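PDB 4QOL: catalase from Bacillus pumilus, which catalyses the heme-dependent breakdown of hydrogen peroxide to water and oxygen, and also shows peroxidase-like reactivity toward phenolic substrates. Local coordinates for residues A[75-80]-A[323-328]; A[199-204]-A[211-216]; A[439-444]-A[472-477]; A[455-460]-A[480-485]. All blocks are in the same frame, centred on the assembly; numbering follows the deposited sequence.

Contact 1: A[75-80]-A[323-328]; sequences KHTRAA and PGIEAS
T77 makes the direct polar link of this contact: its hydroxyl donates to the carbonyl of G324, with OG1 and O 2.8 Å apart. The donor stands well above the carbonyl plane, 57° out of it. With OG1 anti to the T77 backbone N (chi1 179°), it lies beside the T77 carbonyl carbon and accepts the A79 N-H ahead of it, closing an ST turn. A threonine suits this place because one hydroxyl can give and receive at once. R78 comes next and lays its aliphatic stem on the backbone of 323-328, CG being 3.5 Å from the G324 CA. Further out, P323 CB lies over the centre of one guanidinium face, 3.9 Å above its plane, while NH1 is bonded to the H398 carbonyl. T77 OG1, R78 CG and A79 N crowd the G324 CA, and its phi of 97° is a backbone shape glycine takes easily. A79, small enough to fit the turn, brings CA to 3.3 Å from P323 O in a CA-H...O contact and touches I325 CD1 with CB. The same P323 carbonyl accepts a hydrogen bond from a water, which accepts from A80 N. Backbone bonds from R78 and G324 to V205 tie both segments to strand 202-205. The ST turn of the 60-69 to 88-96 connection is thus seated where strand 325-327 enters the catalase β-sheet.

Contact 2: A[199-204]-A[211-216]; sequences VHTFRW and TKYVKY
F202 and V214 form a hydrogen-bonded antiparallel pair, as do W204 and K212, with R203 and Y213 the non-hydrogen-bonded pair between them. Four backbone bonds hold this ladder, the straightest running from W204 N to K212 O at 2.8 Å and 173°. Side-chain bonds add to the ladder. K215 bends at its last torsion (chi4 -76°) to bring NZ within 2.8 Å of V199 O, with a weak second bond to T201 OG1, a hydroxyl also hydrogen-bonded to the P278 carbonyl; a long, flexible amine is apt for reaching a carbonyl beyond the paired strand. Y216 OH sits at the indole edge of W204, in its plane, and accepts from NE1 at 2.9 Å. Two waters join V199 N to Y216 O and H200 O to Y216 N. On the face bearing F202, W204 and V214, V214 CG1 sits over the five-membered ring of W204, 3.6 Å from its centroid, a CH-pi contact that a compact β-branched side chain makes easily. F202 CD2 meets the edge of the Y216 ring, completing an aromatic cluster. Beside the other face, T201 CG2 is 3.5 Å from Y213 CD1. R203 lies alongside Y213, guanidinium and ring planes 89° apart, with NH2 salt-bridged to E329. The hairpin lies between strands 325-327, paired with 202-205, and 258-267, paired with 211-220; helix 331-348 packs on H200 and F202.

Contact 3: A[439-444]-A[472-477]; sequences ALIKNL and QRLADS
I441, which has the most surface buried here, projects from helix 439-444 toward helix 472-477 and touches three residues with its two branches. Its CD1 methyl lies 4.1 Å from both R473 CB and L474 CB, while CG2 meets S477 CB at 3.8 Å. The branched side chain therefore spans a full turn of the partner helix, a reach suited to isoleucine: CG1 is anti to the carbonyl carbon (chi1 -65°), which leaves CG2 anti to the backbone N. L474 answers from the second helix. Its CD2 packs on L444 CB, 3.9 Å away, and it also touches I460 and F463 of helix 453-466, so this leucine faces two helices. R473 contributes its aliphatic base, crossing I441 at about a right angle, and then bends at chi3 to carry the guanidinium to a salt bridge with E434; arginine can thus be apolar near the backbone and charged at its end. S477 is small enough to admit I441 CG2 and bonds through its hydroxyl to T445. The contact has no hydrogen bond between its own segments. The segment axes come within 9.7 Å at a crossing angle of -46°, an apolar helix-helix packing within the C-terminal helical region of the catalase.

Contact 4: A[455-460]-A[480-485]; sequences TKLLAI and VDIRSY
V480 and I482 are the apolar residues by which the C-terminal tail packs on helix 455-460, in the C-terminal helical region of the catalase. In the first shell, I460 CD1 reaches V480 CB at 3.7 Å, and its CG2 meets I482 CG2 at 3.9 Å, so one β-branched side chain serves both tail residues. L457, one turn back, brings CD1 to 4.0 Å from the same I482 methyl. K456 adds its methylene chain: CD lies 3.8 Å from V480 CG2, and beyond the bend at chi3 (-61°) its ammonium is salt-bridged to E453, so that lysine covers a valine while its charge is met elsewhere. Helix 468-478 backs this layer, with L474 and A475 on I460 and Q472 on I482. On the other flank, T455 bonds to R388 of a neighbouring subunit. Between the two apolar tail residues, D481 points away and organises the chain: its OD1 accepts R483 N in an Asx turn, at 2.9 Å, while R483 NE and NH2 grip the carboxylate side-on, with NH2 3.0 Å from OD2.

Overall arrangement
Contacts 1 and 2 touch, their centres 9 Å apart, and are joined through the catalase β-sheet by strand 325-327. This strand of contact 1 pairs with 202-205 of contact 2, E326 N lying 2.8 Å from R203 O, and S328 OG is 2.7 Å from T201 O. Contact 2 reaches the heme pocket through V199, whose side chain is about 3 Å from a heme, whereas the side chain of I325 in contact 1 is about 14 Å from one. Contacts 3 and 4 lie in the same C-terminal helical region, their centres 12 Å apart and their segments alternating along the chain; A475 O and V480 N are 2.9 Å apart. About 18 Å separates the nearest atoms of contacts 2 and 3.

Contact 1: A[75-80]-A[323-328]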
loop_
_atom_site.group_PDB
_atom_site.type_symbol
_atom_site.label_atom_id
_atom_site.label_comp_id
_atom_site.label_asym_id
_atom_site.label_seq_id
_atom_site.Cartn_x
_atom_site.Cartn_y
_atom_site.Cartn_z
ATOM N N LYS A 75 -17.137 -42.978 1.397
ATOM C CA LYS A 75 -16.261 -44.141 1.640
ATOM C C LYS A 75 -14.815 -43.712 1.653
ATOM O O LYS A 75 -13.964 -44.342 2.286
ATOM C CB LYS A 75 -16.458 -45.199 0.529
ATOM C CG LYS A 75 -17.754 -46.002 0.583
ATOM C CD LYS A 75 -17.799 -47.038 -0.537
ATOM C CE LYS A 75 -18.866 -48.111 -0.301
ATOM N NZ LYS A 75 -20.199 -47.640 0.185
ATOM N N HIS A 76 -14.524 -42.605 0.930
ATOM C CA HIS A 76 -13.151 -42.180 0.671
ATOM C C HIS A 76 -12.772 -40.823 1.220
ATOM O O HIS A 76 -11.637 -40.620 1.521
ATOM C CB HIS A 76 -12.868 -42.141 -0.818
ATOM C CG HIS A 76 -13.309 -43.355 -1.544
ATOM N ND1 HIS A 76 -12.767 -44.593 -1.293
ATOM C CD2 HIS A 76 -14.232 -43.526 -2.518
ATOM C CE1 HIS A 76 -13.357 -45.485 -2.073
ATOM N NE2 HIS A 76 -14.238 -44.858 -2.835
ATOM N N THR A 77 -13.755 -39.971 1.455
ATOM C CA THR A 77 -13.509 -38.689 2.111
ATOM C C THR A 77 -14.675 -38.228 2.942
ATOM O O THR A 77 -15.818 -38.410 2.572
ATOM C CB THR A 77 -13.216 -37.585 1.057
ATOM O OG1 THR A 77 -12.994 -36.330 1.731
ATOM C CG2 THR A 77 -14.306 -37.469 0.015
ATOM N N ARG A 78 -14.352 -37.640 4.089
ATOM C CA ARG A 78 -15.351 -37.081 4.986
ATOM C C ARG A 78 -15.796 -35.686 4.549
ATOM O O ARG A 78 -16.566 -35.048 5.251
ATOM C CB ARG A 78 -14.859 -37.038 6.467
ATOM C CG ARG A 78 -13.690 -36.072 6.775
ATOM C CD ARG A 78 -13.225 -36.043 8.249
ATOM N NE ARG A 78 -14.053 -35.092 8.983
ATOM C CZ ARG A 78 -13.733 -34.447 10.102
ATOM N NH1 ARG A 78 -12.549 -34.584 10.669
ATOM N NH2 ARG A 78 -14.635 -33.615 10.638
ATOM N N ALA A 79 -15.331 -35.217 3.396
ATOM C CA ALA A 79 -15.689 -33.871 2.929
ATOM C C ALA A 79 -17.205 -33.718 2.903
ATOM O O ALA A 79 -17.938 -34.462 2.225
ATOM C CB ALA A 79 -15.088 -33.617 1.569
ATOM N N ALA A 80 -17.679 -32.702 3.615
ATOM C CA ALA A 80 -19.112 -32.494 3.752
ATOM C C ALA A 80 -19.805 -32.277 2.402
ATOM O O ALA A 80 -20.885 -32.855 2.160
ATOM C CB ALA A 80 -19.388 -31.325 4.696
ATOM N N PRO A 323 -12.168 -30.265 5.742
ATOM C CA PRO A 323 -11.948 -31.523 6.406
ATOM C C PRO A 323 -12.236 -32.687 5.491
ATOM O O PRO A 323 -13.287 -32.718 4.824
ATOM C CB PRO A 323 -12.926 -31.446 7.612
ATOM C CG PRO A 323 -13.015 -30.012 7.910
ATOM C CD PRO A 323 -13.022 -29.369 6.557
ATOM N N GLY A 324 -11.280 -33.635 5.458
ATOM C CA GLY A 324 -11.331 -34.795 4.534
ATOM C C GLY A 324 -10.540 -34.664 3.249
ATOM O O GLY A 324 -10.391 -35.607 2.498
ATOM N N ILE A 325 -10.059 -33.441 2.977
ATOM C CA ILE A 325 -9.216 -33.198 1.792
ATOM C C ILE A 325 -7.977 -32.458 2.219
ATOM O O ILE A 325 -8.068 -31.368 2.803
ATOM C CB ILE A 325 -9.962 -32.351 0.770
ATOM C CG1 ILE A 325 -11.334 -32.941 0.407
ATOM C CG2 ILE A 325 -9.157 -32.243 -0.528
ATOM C CD1 ILE A 325 -12.220 -32.157 -0.554
ATOM N N GLU A 326 -6.832 -33.082 1.973
ATOM C CA GLU A 326 -5.544 -32.610 2.456
ATOM C C GLU A 326 -4.512 -32.503 1.322
ATOM O O GLU A 326 -4.675 -33.114 0.275
ATOM C CB GLU A 326 -5.047 -33.533 3.563
ATOM C CG GLU A 326 -5.929 -33.379 4.802
ATOM C CD GLU A 326 -5.562 -34.218 5.980
ATOM O OE1 GLU A 326 -4.402 -34.642 6.070
ATOM O OE2 GLU A 326 -6.464 -34.409 6.851
ATOM N N ALA A 327 -3.452 -31.719 1.565
ATOM C CA ALA A 327 -2.330 -31.654 0.607
ATOM C C ALA A 327 -1.623 -32.987 0.560
ATOM O O ALA A 327 -1.603 -33.744 1.559
ATOM C CB ALA A 327 -1.359 -30.540 0.995
ATOM N N SER A 328 -1.071 -33.348 -0.564
ATOM C CA SER A 328 -0.051 -34.349 -0.567
ATOM C C SER A 328 1.315 -33.684 -0.371
ATOM O O SER A 328 1.464 -32.430 -0.446
ATOM C CB SER A 328 -0.047 -35.132 -1.861
ATOM O OG SER A 328 0.523 -34.385 -2.959
HETATM O O HOH W 1 -15.437 -30.975 4.796
#

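Contact 2: A[199-204]-A[211-216]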
loop_
_atom_site.group_PDB
_atom_site.type_symbol
_atom_site.label_atom_id
_atom_site.label_comp_id
_atom_site.label_asym_id
_atom_site.label_seq_id
_atom_site.Cartn_x
_atom_site.Cartn_y
_atom_site.Cartn_z
ATOM N N VAL A 199 -4.365 -31.402 -11.331
ATOM C CA VAL A 199 -2.908 -31.562 -11.544
ATOM C C VAL A 199 -2.226 -32.334 -10.452
ATOM O O VAL A 199 -1.803 -33.481 -10.681
ATOM C CB VAL A 199 -2.157 -30.208 -11.833
ATOM C CG1 VAL A 199 -0.654 -30.427 -12.031
ATOM C CG2 VAL A 199 -2.741 -29.538 -13.064
ATOM N N HIS A 200 -2.189 -31.809 -9.221
ATOM C CA HIS A 200 -1.593 -32.540 -8.130
ATOM C C HIS A 200 -2.446 -33.686 -7.642
ATOM O O HIS A 200 -3.667 -33.672 -7.746
ATOM C CB HIS A 200 -1.393 -31.658 -6.886
ATOM C CG HIS A 200 -0.740 -30.324 -7.165
ATOM N ND1 HIS A 200 0.600 -30.229 -7.447
ATOM C CD2 HIS A 200 -1.220 -29.059 -7.157
ATOM C CE1 HIS A 200 0.920 -28.949 -7.681
ATOM N NE2 HIS A 200 -0.170 -28.221 -7.546
ATOM N N THR A 201 -1.747 -34.662 -7.123
ATOM C CA THR A 201 -2.274 -35.652 -6.151
ATOM C C THR A 201 -2.582 -34.919 -4.858
ATOM O O THR A 201 -1.783 -34.121 -4.365
ATOM C CB THR A 201 -1.239 -36.703 -5.916
ATOM O OG1 THR A 201 -0.903 -37.336 -7.183
ATOM C CG2 THR A 201 -1.735 -37.737 -4.918
ATOM N N PHE A 202 -3.788 -35.164 -4.331
ATOM C CA PHE A 202 -4.148 -34.766 -3.006
ATOM C C PHE A 202 -4.408 -36.023 -2.150
ATOM O O PHE A 202 -4.354 -37.137 -2.638
ATOM C CB PHE A 202 -5.431 -33.912 -3.067
ATOM C CG PHE A 202 -5.221 -32.605 -3.752
ATOM C CD1 PHE A 202 -4.716 -31.499 -3.019
ATOM C CD2 PHE A 202 -5.406 -32.475 -5.107
ATOM C CE1 PHE A 202 -4.419 -30.284 -3.706
ATOM C CE2 PHE A 202 -5.140 -31.273 -5.767
ATOM C CZ PHE A 202 -4.641 -30.210 -5.086
ATOM N N ARG A 203 -4.703 -35.783 -0.919
ATOM C CA ARG A 203 -5.068 -36.860 0.019
ATOM C C ARG A 203 -6.540 -36.738 0.376
ATOM O O ARG A 203 -6.972 -35.641 0.814
ATOM C CB ARG A 203 -4.211 -36.756 1.273
ATOM C CG ARG A 203 -2.764 -37.179 1.098
ATOM C CD ARG A 203 -2.067 -37.147 2.490
ATOM N NE ARG A 203 -0.759 -37.736 2.345
ATOM C CZ ARG A 203 -0.282 -38.777 3.028
ATOM N NH1 ARG A 203 -0.926 -39.325 4.049
ATOM N NH2 ARG A 203 0.906 -39.210 2.704
ATOM N N TRP A 204 -7.275 -37.853 0.301
ATOM C CA TRP A 204 -8.641 -37.915 0.782
ATOM C C TRP A 204 -8.627 -38.752 2.033
ATOM O O TRP A 204 -8.024 -39.819 2.053
ATOM C CB TRP A 204 -9.545 -38.508 -0.281
ATOM C CG TRP A 204 -10.180 -37.538 -1.159
ATOM C CD1 TRP A 204 -9.895 -36.151 -1.310
ATOM C CD2 TRP A 204 -11.227 -37.811 -2.071
ATOM N NE1 TRP A 204 -10.737 -35.607 -2.241
ATOM C CE2 TRP A 204 -11.543 -36.592 -2.750
ATOM C CE3 TRP A 204 -11.945 -38.926 -2.385
ATOM C CZ2 TRP A 204 -12.573 -36.498 -3.637
ATOM C CZ3 TRP A 204 -12.909 -38.843 -3.397
ATOM C CH2 TRP A 204 -13.214 -37.631 -3.985
ATOM N N THR A 211 -6.696 -43.027 4.497
ATOM C CA THR A 211 -6.241 -42.077 3.441
ATOM C C THR A 211 -6.053 -42.762 2.092
ATOM O O THR A 211 -5.517 -43.885 2.019
ATOM C CB THR A 211 -4.899 -41.427 3.833
ATOM O OG1 THR A 211 -5.034 -40.746 5.075
ATOM C CG2 THR A 211 -4.442 -40.404 2.726
ATOM N N LYS A 212 -6.518 -42.093 1.019
ATOM C CA LYS A 212 -6.217 -42.491 -0.353
ATOM C C LYS A 212 -5.658 -41.251 -1.049
ATOM O O LYS A 212 -5.983 -40.115 -0.694
ATOM C CB LYS A 212 -7.460 -42.893 -1.137
ATOM C CG LYS A 212 -8.262 -43.999 -0.516
ATOM C CD LYS A 212 -8.087 -45.258 -1.286
ATOM C CE LYS A 212 -8.952 -46.334 -0.664
ATOM N NZ LYS A 212 -8.239 -47.618 -0.812
ATOM N N TYR A 213 -4.767 -41.492 -1.984
ATOM C CA TYR A 213 -4.394 -40.458 -2.946
ATOM C C TYR A 213 -5.500 -40.270 -3.989
ATOM O O TYR A 213 -6.141 -41.203 -4.421
ATOM C CB TYR A 213 -3.124 -40.815 -3.675
ATOM C CG TYR A 213 -1.811 -40.752 -2.910
ATOM C CD1 TYR A 213 -1.484 -39.686 -2.064
ATOM C CD2 TYR A 213 -0.882 -41.757 -3.065
ATOM C CE1 TYR A 213 -0.275 -39.639 -1.414
ATOM C CE2 TYR A 213 0.349 -41.685 -2.460
ATOM C CZ TYR A 213 0.638 -40.630 -1.641
ATOM O OH TYR A 213 1.863 -40.551 -1.066
ATOM N N VAL A 214 -5.699 -38.974 -4.410
ATOM C CA VAL A 214 -6.720 -38.643 -5.355
ATOM C C VAL A 214 -6.192 -37.673 -6.405
ATOM O O VAL A 214 -5.370 -36.826 -6.098
ATOM C CB VAL A 214 -7.996 -38.094 -4.651
ATOM C CG1 VAL A 214 -7.716 -36.768 -3.985
ATOM C CG2 VAL A 214 -9.187 -38.012 -5.605
ATOM N N LYS A 215 -6.701 -37.828 -7.618
ATOM C CA LYS A 215 -6.580 -36.874 -8.704
ATOM C C LYS A 215 -7.969 -36.503 -9.193
ATOM O O LYS A 215 -8.880 -37.331 -9.312
ATOM C CB LYS A 215 -5.697 -37.464 -9.829
ATOM C CG LYS A 215 -4.231 -37.331 -9.520
ATOM C CD LYS A 215 -3.347 -37.635 -10.718
ATOM C CE LYS A 215 -1.893 -37.564 -10.334
ATOM N NZ LYS A 215 -1.327 -36.234 -10.166
ATOM N N TYR A 216 -8.126 -35.214 -9.488
ATOM C CA TYR A 216 -9.381 -34.653 -9.994
ATOM C C TYR A 216 -9.317 -34.361 -11.504
ATOM O O TYR A 216 -8.279 -33.855 -12.038
ATOM C CB TYR A 216 -9.644 -33.334 -9.317
ATOM C CG TYR A 216 -9.925 -33.362 -7.824
ATOM C CD1 TYR A 216 -11.188 -33.625 -7.336
ATOM C CD2 TYR A 216 -8.934 -32.983 -6.906
ATOM C CE1 TYR A 216 -11.460 -33.602 -5.980
ATOM C CE2 TYR A 216 -9.212 -32.906 -5.551
ATOM C CZ TYR A 216 -10.467 -33.226 -5.095
ATOM O OH TYR A 216 -10.730 -33.093 -3.771
HETATM O O HOH W 2 -5.457 -34.016 -12.216
HETATM O O HOH W 3 -5.675 -33.615 -9.453
HETATM O O HOH W 4 -3.286 -38.530 5.484
#

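Contact 3: A[439-444]-A[472-477]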
loop_
_atom_site.group_PDB
_atom_site.type_symbol
_atom_site.label_atom_id
_atom_site.label_comp_id
_atom_site.label_asym_id
_atom_site.label_seq_id
_atom_site.Cartn_x
_atom_site.Cartn_y
_atom_site.Cartn_z
ATOM N N ALA A 439 0.735 -31.846 -36.021
ATOM C CA ALA A 439 0.459 -30.513 -35.475
ATOM C C ALA A 439 1.515 -30.177 -34.357
ATOM O O ALA A 439 2.027 -29.072 -34.266
ATOM C CB ALA A 439 -0.964 -30.454 -34.952
ATOM N N LEU A 440 1.799 -31.146 -33.511
ATOM C CA LEU A 440 2.802 -31.004 -32.447
ATOM C C LEU A 440 4.132 -30.601 -33.070
ATOM O O LEU A 440 4.803 -29.672 -32.606
ATOM C CB LEU A 440 2.995 -32.330 -31.714
ATOM C CG LEU A 440 4.112 -32.452 -30.670
ATOM C CD1 LEU A 440 4.006 -31.450 -29.506
ATOM C CD2 LEU A 440 4.136 -33.836 -30.110
ATOM N N ILE A 441 4.551 -31.347 -34.094
ATOM C CA ILE A 441 5.873 -31.078 -34.693
ATOM C C ILE A 441 5.877 -29.691 -35.361
ATOM O O ILE A 441 6.834 -28.942 -35.242
ATOM C CB ILE A 441 6.250 -32.177 -35.728
ATOM C CG1 ILE A 441 6.419 -33.533 -35.035
ATOM C CG2 ILE A 441 7.503 -31.790 -36.496
ATOM C CD1 ILE A 441 7.527 -33.560 -33.985
ATOM N N LYS A 442 4.790 -29.350 -36.018
ATOM C CA LYS A 442 4.625 -28.023 -36.636
ATOM C C LYS A 442 4.713 -26.888 -35.584
ATOM O O LYS A 442 5.380 -25.896 -35.766
ATOM C CB LYS A 442 3.245 -28.003 -37.297
ATOM C CG LYS A 442 2.828 -26.663 -37.882
ATOM C CD LYS A 442 1.358 -26.703 -38.270
ATOM C CE LYS A 442 1.029 -25.570 -39.238
ATOM N NZ LYS A 442 0.934 -24.254 -38.540
ATOM N N ASN A 443 4.018 -27.088 -34.451
ATOM C CA ASN A 443 3.950 -26.030 -33.403
ATOM C C ASN A 443 5.288 -25.870 -32.697
ATOM O O ASN A 443 5.767 -24.767 -32.481
ATOM C CB ASN A 443 2.892 -26.396 -32.383
ATOM C CG ASN A 443 1.493 -26.400 -32.947
ATOM O OD1 ASN A 443 1.215 -25.765 -33.963
ATOM N ND2 ASN A 443 0.569 -27.072 -32.236
ATOM N N LEU A 444 5.958 -27.002 -32.453
ATOM C CA LEU A 444 7.321 -26.975 -31.897
ATOM C C LEU A 444 8.320 -26.347 -32.822
ATOM O O LEU A 444 9.143 -25.559 -32.421
ATOM C CB LEU A 444 7.796 -28.374 -31.509
ATOM C CG LEU A 444 7.169 -28.987 -30.254
ATOM C CD1 LEU A 444 7.533 -30.450 -30.196
ATOM C CD2 LEU A 444 7.624 -28.300 -28.969
ATOM N N GLN A 472 13.424 -37.396 -33.857
ATOM C CA GLN A 472 13.914 -37.371 -35.260
ATOM C C GLN A 472 13.061 -36.513 -36.193
ATOM O O GLN A 472 13.624 -35.775 -37.013
ATOM C CB GLN A 472 14.027 -38.823 -35.789
ATOM C CG GLN A 472 14.708 -38.864 -37.161
ATOM C CD GLN A 472 16.164 -38.445 -37.073
ATOM O OE1 GLN A 472 16.979 -39.145 -36.443
ATOM N NE2 GLN A 472 16.522 -37.346 -37.736
ATOM N N ARG A 473 11.737 -36.596 -36.079
ATOM C CA ARG A 473 10.812 -35.777 -36.830
ATOM C C ARG A 473 11.047 -34.310 -36.564
ATOM O O ARG A 473 11.012 -33.481 -37.478
ATOM C CB ARG A 473 9.344 -36.142 -36.537
ATOM C CG ARG A 473 8.921 -37.423 -37.228
ATOM C CD ARG A 473 7.534 -37.926 -36.868
ATOM N NE ARG A 473 6.480 -37.135 -37.455
ATOM C CZ ARG A 473 5.233 -37.571 -37.648
ATOM N NH1 ARG A 473 4.859 -38.777 -37.291
ATOM N NH2 ARG A 473 4.337 -36.757 -38.173
ATOM N N LEU A 474 11.305 -33.975 -35.298
ATOM C CA LEU A 474 11.514 -32.546 -34.972
ATOM C C LEU A 474 12.833 -32.051 -35.513
ATOM O O LEU A 474 12.909 -30.942 -36.093
ATOM C CB LEU A 474 11.454 -32.391 -33.421
ATOM C CG LEU A 474 11.053 -31.104 -32.764
ATOM C CD1 LEU A 474 11.911 -30.822 -31.498
ATOM C CD2 LEU A 474 10.743 -29.898 -33.611
ATOM N N ALA A 475 13.879 -32.885 -35.390
ATOM C CA ALA A 475 15.201 -32.552 -35.959
ATOM C C ALA A 475 15.061 -32.300 -37.442
ATOM O O ALA A 475 15.640 -31.342 -37.976
ATOM C CB ALA A 475 16.235 -33.635 -35.655
ATOM N N ASP A 476 14.315 -33.173 -38.100
ATOM C CA ASP A 476 14.157 -33.101 -39.543
ATOM C C ASP A 476 13.489 -31.802 -39.921
ATOM O O ASP A 476 13.916 -31.081 -40.831
ATOM C CB ASP A 476 13.306 -34.282 -40.038
ATOM C CG ASP A 476 14.049 -35.641 -39.976
ATOM O OD1 ASP A 476 15.278 -35.698 -39.702
ATOM O OD2 ASP A 476 13.397 -36.659 -40.281
ATOM N N SER A 477 12.413 -31.481 -39.203
ATOM C CA SER A 477 11.588 -30.308 -39.519
ATOM C C SER A 477 12.374 -29.003 -39.264
ATOM O O SER A 477 12.284 -28.021 -40.010
ATOM C CB SER A 477 10.280 -30.436 -38.726
ATOM O OG SER A 477 9.457 -29.300 -38.916
#

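Contact 4: A[455-460]-A[480-485]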
loop_
_atom_site.group_PDB
_atom_site.type_symbol
_atom_site.label_atom_id
_atom_site.label_comp_id
_atom_site.label_asym_id
_atom_site.label_seq_id
_atom_site.Cartn_x
_atom_site.Cartn_y
_atom_site.Cartn_z
ATOM N N THR A 455 20.739 -24.720 -27.598
ATOM C CA THR A 455 19.460 -24.936 -26.917
ATOM C C THR A 455 18.488 -25.764 -27.773
ATOM O O THR A 455 17.827 -26.664 -27.268
ATOM C CB THR A 455 18.803 -23.630 -26.519
ATOM O OG1 THR A 455 19.619 -23.025 -25.514
ATOM C CG2 THR A 455 17.384 -23.838 -26.013
ATOM N N LYS A 456 18.441 -25.426 -29.027
ATOM C CA LYS A 456 17.587 -26.134 -29.993
ATOM C C LYS A 456 17.959 -27.616 -30.073
ATOM O O LYS A 456 17.086 -28.485 -30.050
ATOM C CB LYS A 456 17.761 -25.489 -31.367
ATOM C CG LYS A 456 16.788 -25.984 -32.419
ATOM C CD LYS A 456 17.223 -25.478 -33.818
ATOM C CE LYS A 456 17.225 -23.989 -33.898
ATOM N NZ LYS A 456 17.591 -23.549 -35.262
ATOM N N LEU A 457 19.254 -27.897 -30.115
ATOM C CA LEU A 457 19.754 -29.304 -30.064
ATOM C C LEU A 457 19.312 -29.990 -28.781
ATOM O O LEU A 457 18.893 -31.131 -28.798
ATOM C CB LEU A 457 21.284 -29.359 -30.201
ATOM C CG LEU A 457 21.993 -30.681 -30.260
ATOM C CD1 LEU A 457 21.398 -31.510 -31.407
ATOM C CD2 LEU A 457 23.504 -30.498 -30.437
ATOM N N LEU A 458 19.478 -29.309 -27.637
ATOM C CA LEU A 458 19.144 -29.959 -26.357
ATOM C C LEU A 458 17.646 -30.244 -26.318
ATOM O O LEU A 458 17.234 -31.272 -25.881
ATOM C CB LEU A 458 19.637 -29.041 -25.192
ATOM C CG LEU A 458 19.380 -29.638 -23.789
ATOM C CD1 LEU A 458 20.050 -31.022 -23.569
ATOM C CD2 LEU A 458 19.854 -28.661 -22.701
ATOM N N ALA A 459 16.817 -29.345 -26.866
ATOM C CA ALA A 459 15.378 -29.615 -26.939
ATOM C C ALA A 459 15.053 -30.846 -27.760
ATOM O O ALA A 459 14.305 -31.743 -27.318
ATOM C CB ALA A 459 14.644 -28.410 -27.525
ATOM N N ILE A 460 15.678 -30.925 -28.927
ATOM C CA ILE A 460 15.538 -32.110 -29.774
ATOM C C ILE A 460 15.925 -33.397 -29.060
ATOM O O ILE A 460 15.226 -34.386 -29.098
ATOM C CB ILE A 460 16.381 -31.946 -31.073
ATOM C CG1 ILE A 460 15.743 -30.907 -31.953
ATOM C CG2 ILE A 460 16.495 -33.265 -31.812
ATOM C CD1 ILE A 460 16.690 -30.401 -32.997
ATOM N N VAL A 480 18.045 -29.861 -38.405
ATOM C CA VAL A 480 19.167 -30.139 -37.520
ATOM C C VAL A 480 19.622 -31.575 -37.635
ATOM O O VAL A 480 18.827 -32.551 -37.605
ATOM C CB VAL A 480 18.808 -29.904 -36.030
ATOM C CG1 VAL A 480 19.995 -30.224 -35.140
ATOM C CG2 VAL A 480 18.438 -28.465 -35.867
ATOM N N ASP A 481 20.935 -31.679 -37.819
ATOM C CA ASP A 481 21.586 -32.990 -38.053
ATOM C C ASP A 481 21.949 -33.571 -36.733
ATOM O O ASP A 481 22.817 -33.028 -36.046
ATOM C CB ASP A 481 22.846 -32.773 -38.905
ATOM C CG ASP A 481 23.640 -34.048 -39.122
ATOM O OD1 ASP A 481 23.261 -35.126 -38.638
ATOM O OD2 ASP A 481 24.686 -33.939 -39.813
ATOM N N ILE A 482 21.307 -34.672 -36.363
ATOM C CA ILE A 482 21.578 -35.293 -35.074
ATOM C C ILE A 482 22.384 -36.573 -35.188
ATOM O O ILE A 482 22.491 -37.314 -34.189
ATOM C CB ILE A 482 20.272 -35.528 -34.243
ATOM C CG1 ILE A 482 19.121 -36.277 -34.963
ATOM C CG2 ILE A 482 19.732 -34.181 -33.813
ATOM C CD1 ILE A 482 18.076 -36.891 -34.013
ATOM N N ARG A 483 22.904 -36.886 -36.372
ATOM C CA ARG A 483 23.769 -38.069 -36.558
ATOM C C ARG A 483 24.875 -38.240 -35.515
ATOM O O ARG A 483 24.973 -39.305 -34.887
ATOM C CB ARG A 483 24.376 -38.083 -37.956
ATOM C CG ARG A 483 23.401 -38.482 -39.068
ATOM C CD ARG A 483 24.105 -38.516 -40.388
ATOM N NE ARG A 483 24.541 -37.166 -40.781
ATOM C CZ ARG A 483 25.335 -36.901 -41.801
ATOM N NH1 ARG A 483 25.744 -37.877 -42.594
ATOM N NH2 ARG A 483 25.680 -35.638 -42.077
ATOM N N SER A 484 25.693 -37.224 -35.308
ATOM C CA SER A 484 26.761 -37.375 -34.322
ATOM C C SER A 484 26.296 -37.580 -32.846
ATOM O O SER A 484 26.922 -38.336 -32.102
ATOM C CB SER A 484 27.767 -36.239 -34.444
ATOM O OG SER A 484 27.370 -35.145 -33.663
ATOM N N TYR A 485 25.188 -36.973 -32.427
ATOM C CA TYR A 485 24.387 -37.603 -31.341
ATOM C C TYR A 485 23.754 -38.900 -31.919
ATOM O O TYR A 485 23.690 -39.884 -31.205
ATOM C CB TYR A 485 23.332 -36.641 -30.727
ATOM C CG TYR A 485 22.375 -37.225 -29.658
ATOM C CD1 TYR A 485 21.212 -37.907 -30.037
ATOM C CD2 TYR A 485 22.599 -37.031 -28.278
ATOM C CE1 TYR A 485 20.325 -38.419 -29.099
ATOM C CE2 TYR A 485 21.715 -37.553 -27.333
ATOM C CZ TYR A 485 20.585 -38.244 -27.752
ATOM O OH TYR A 485 19.691 -38.766 -26.835
#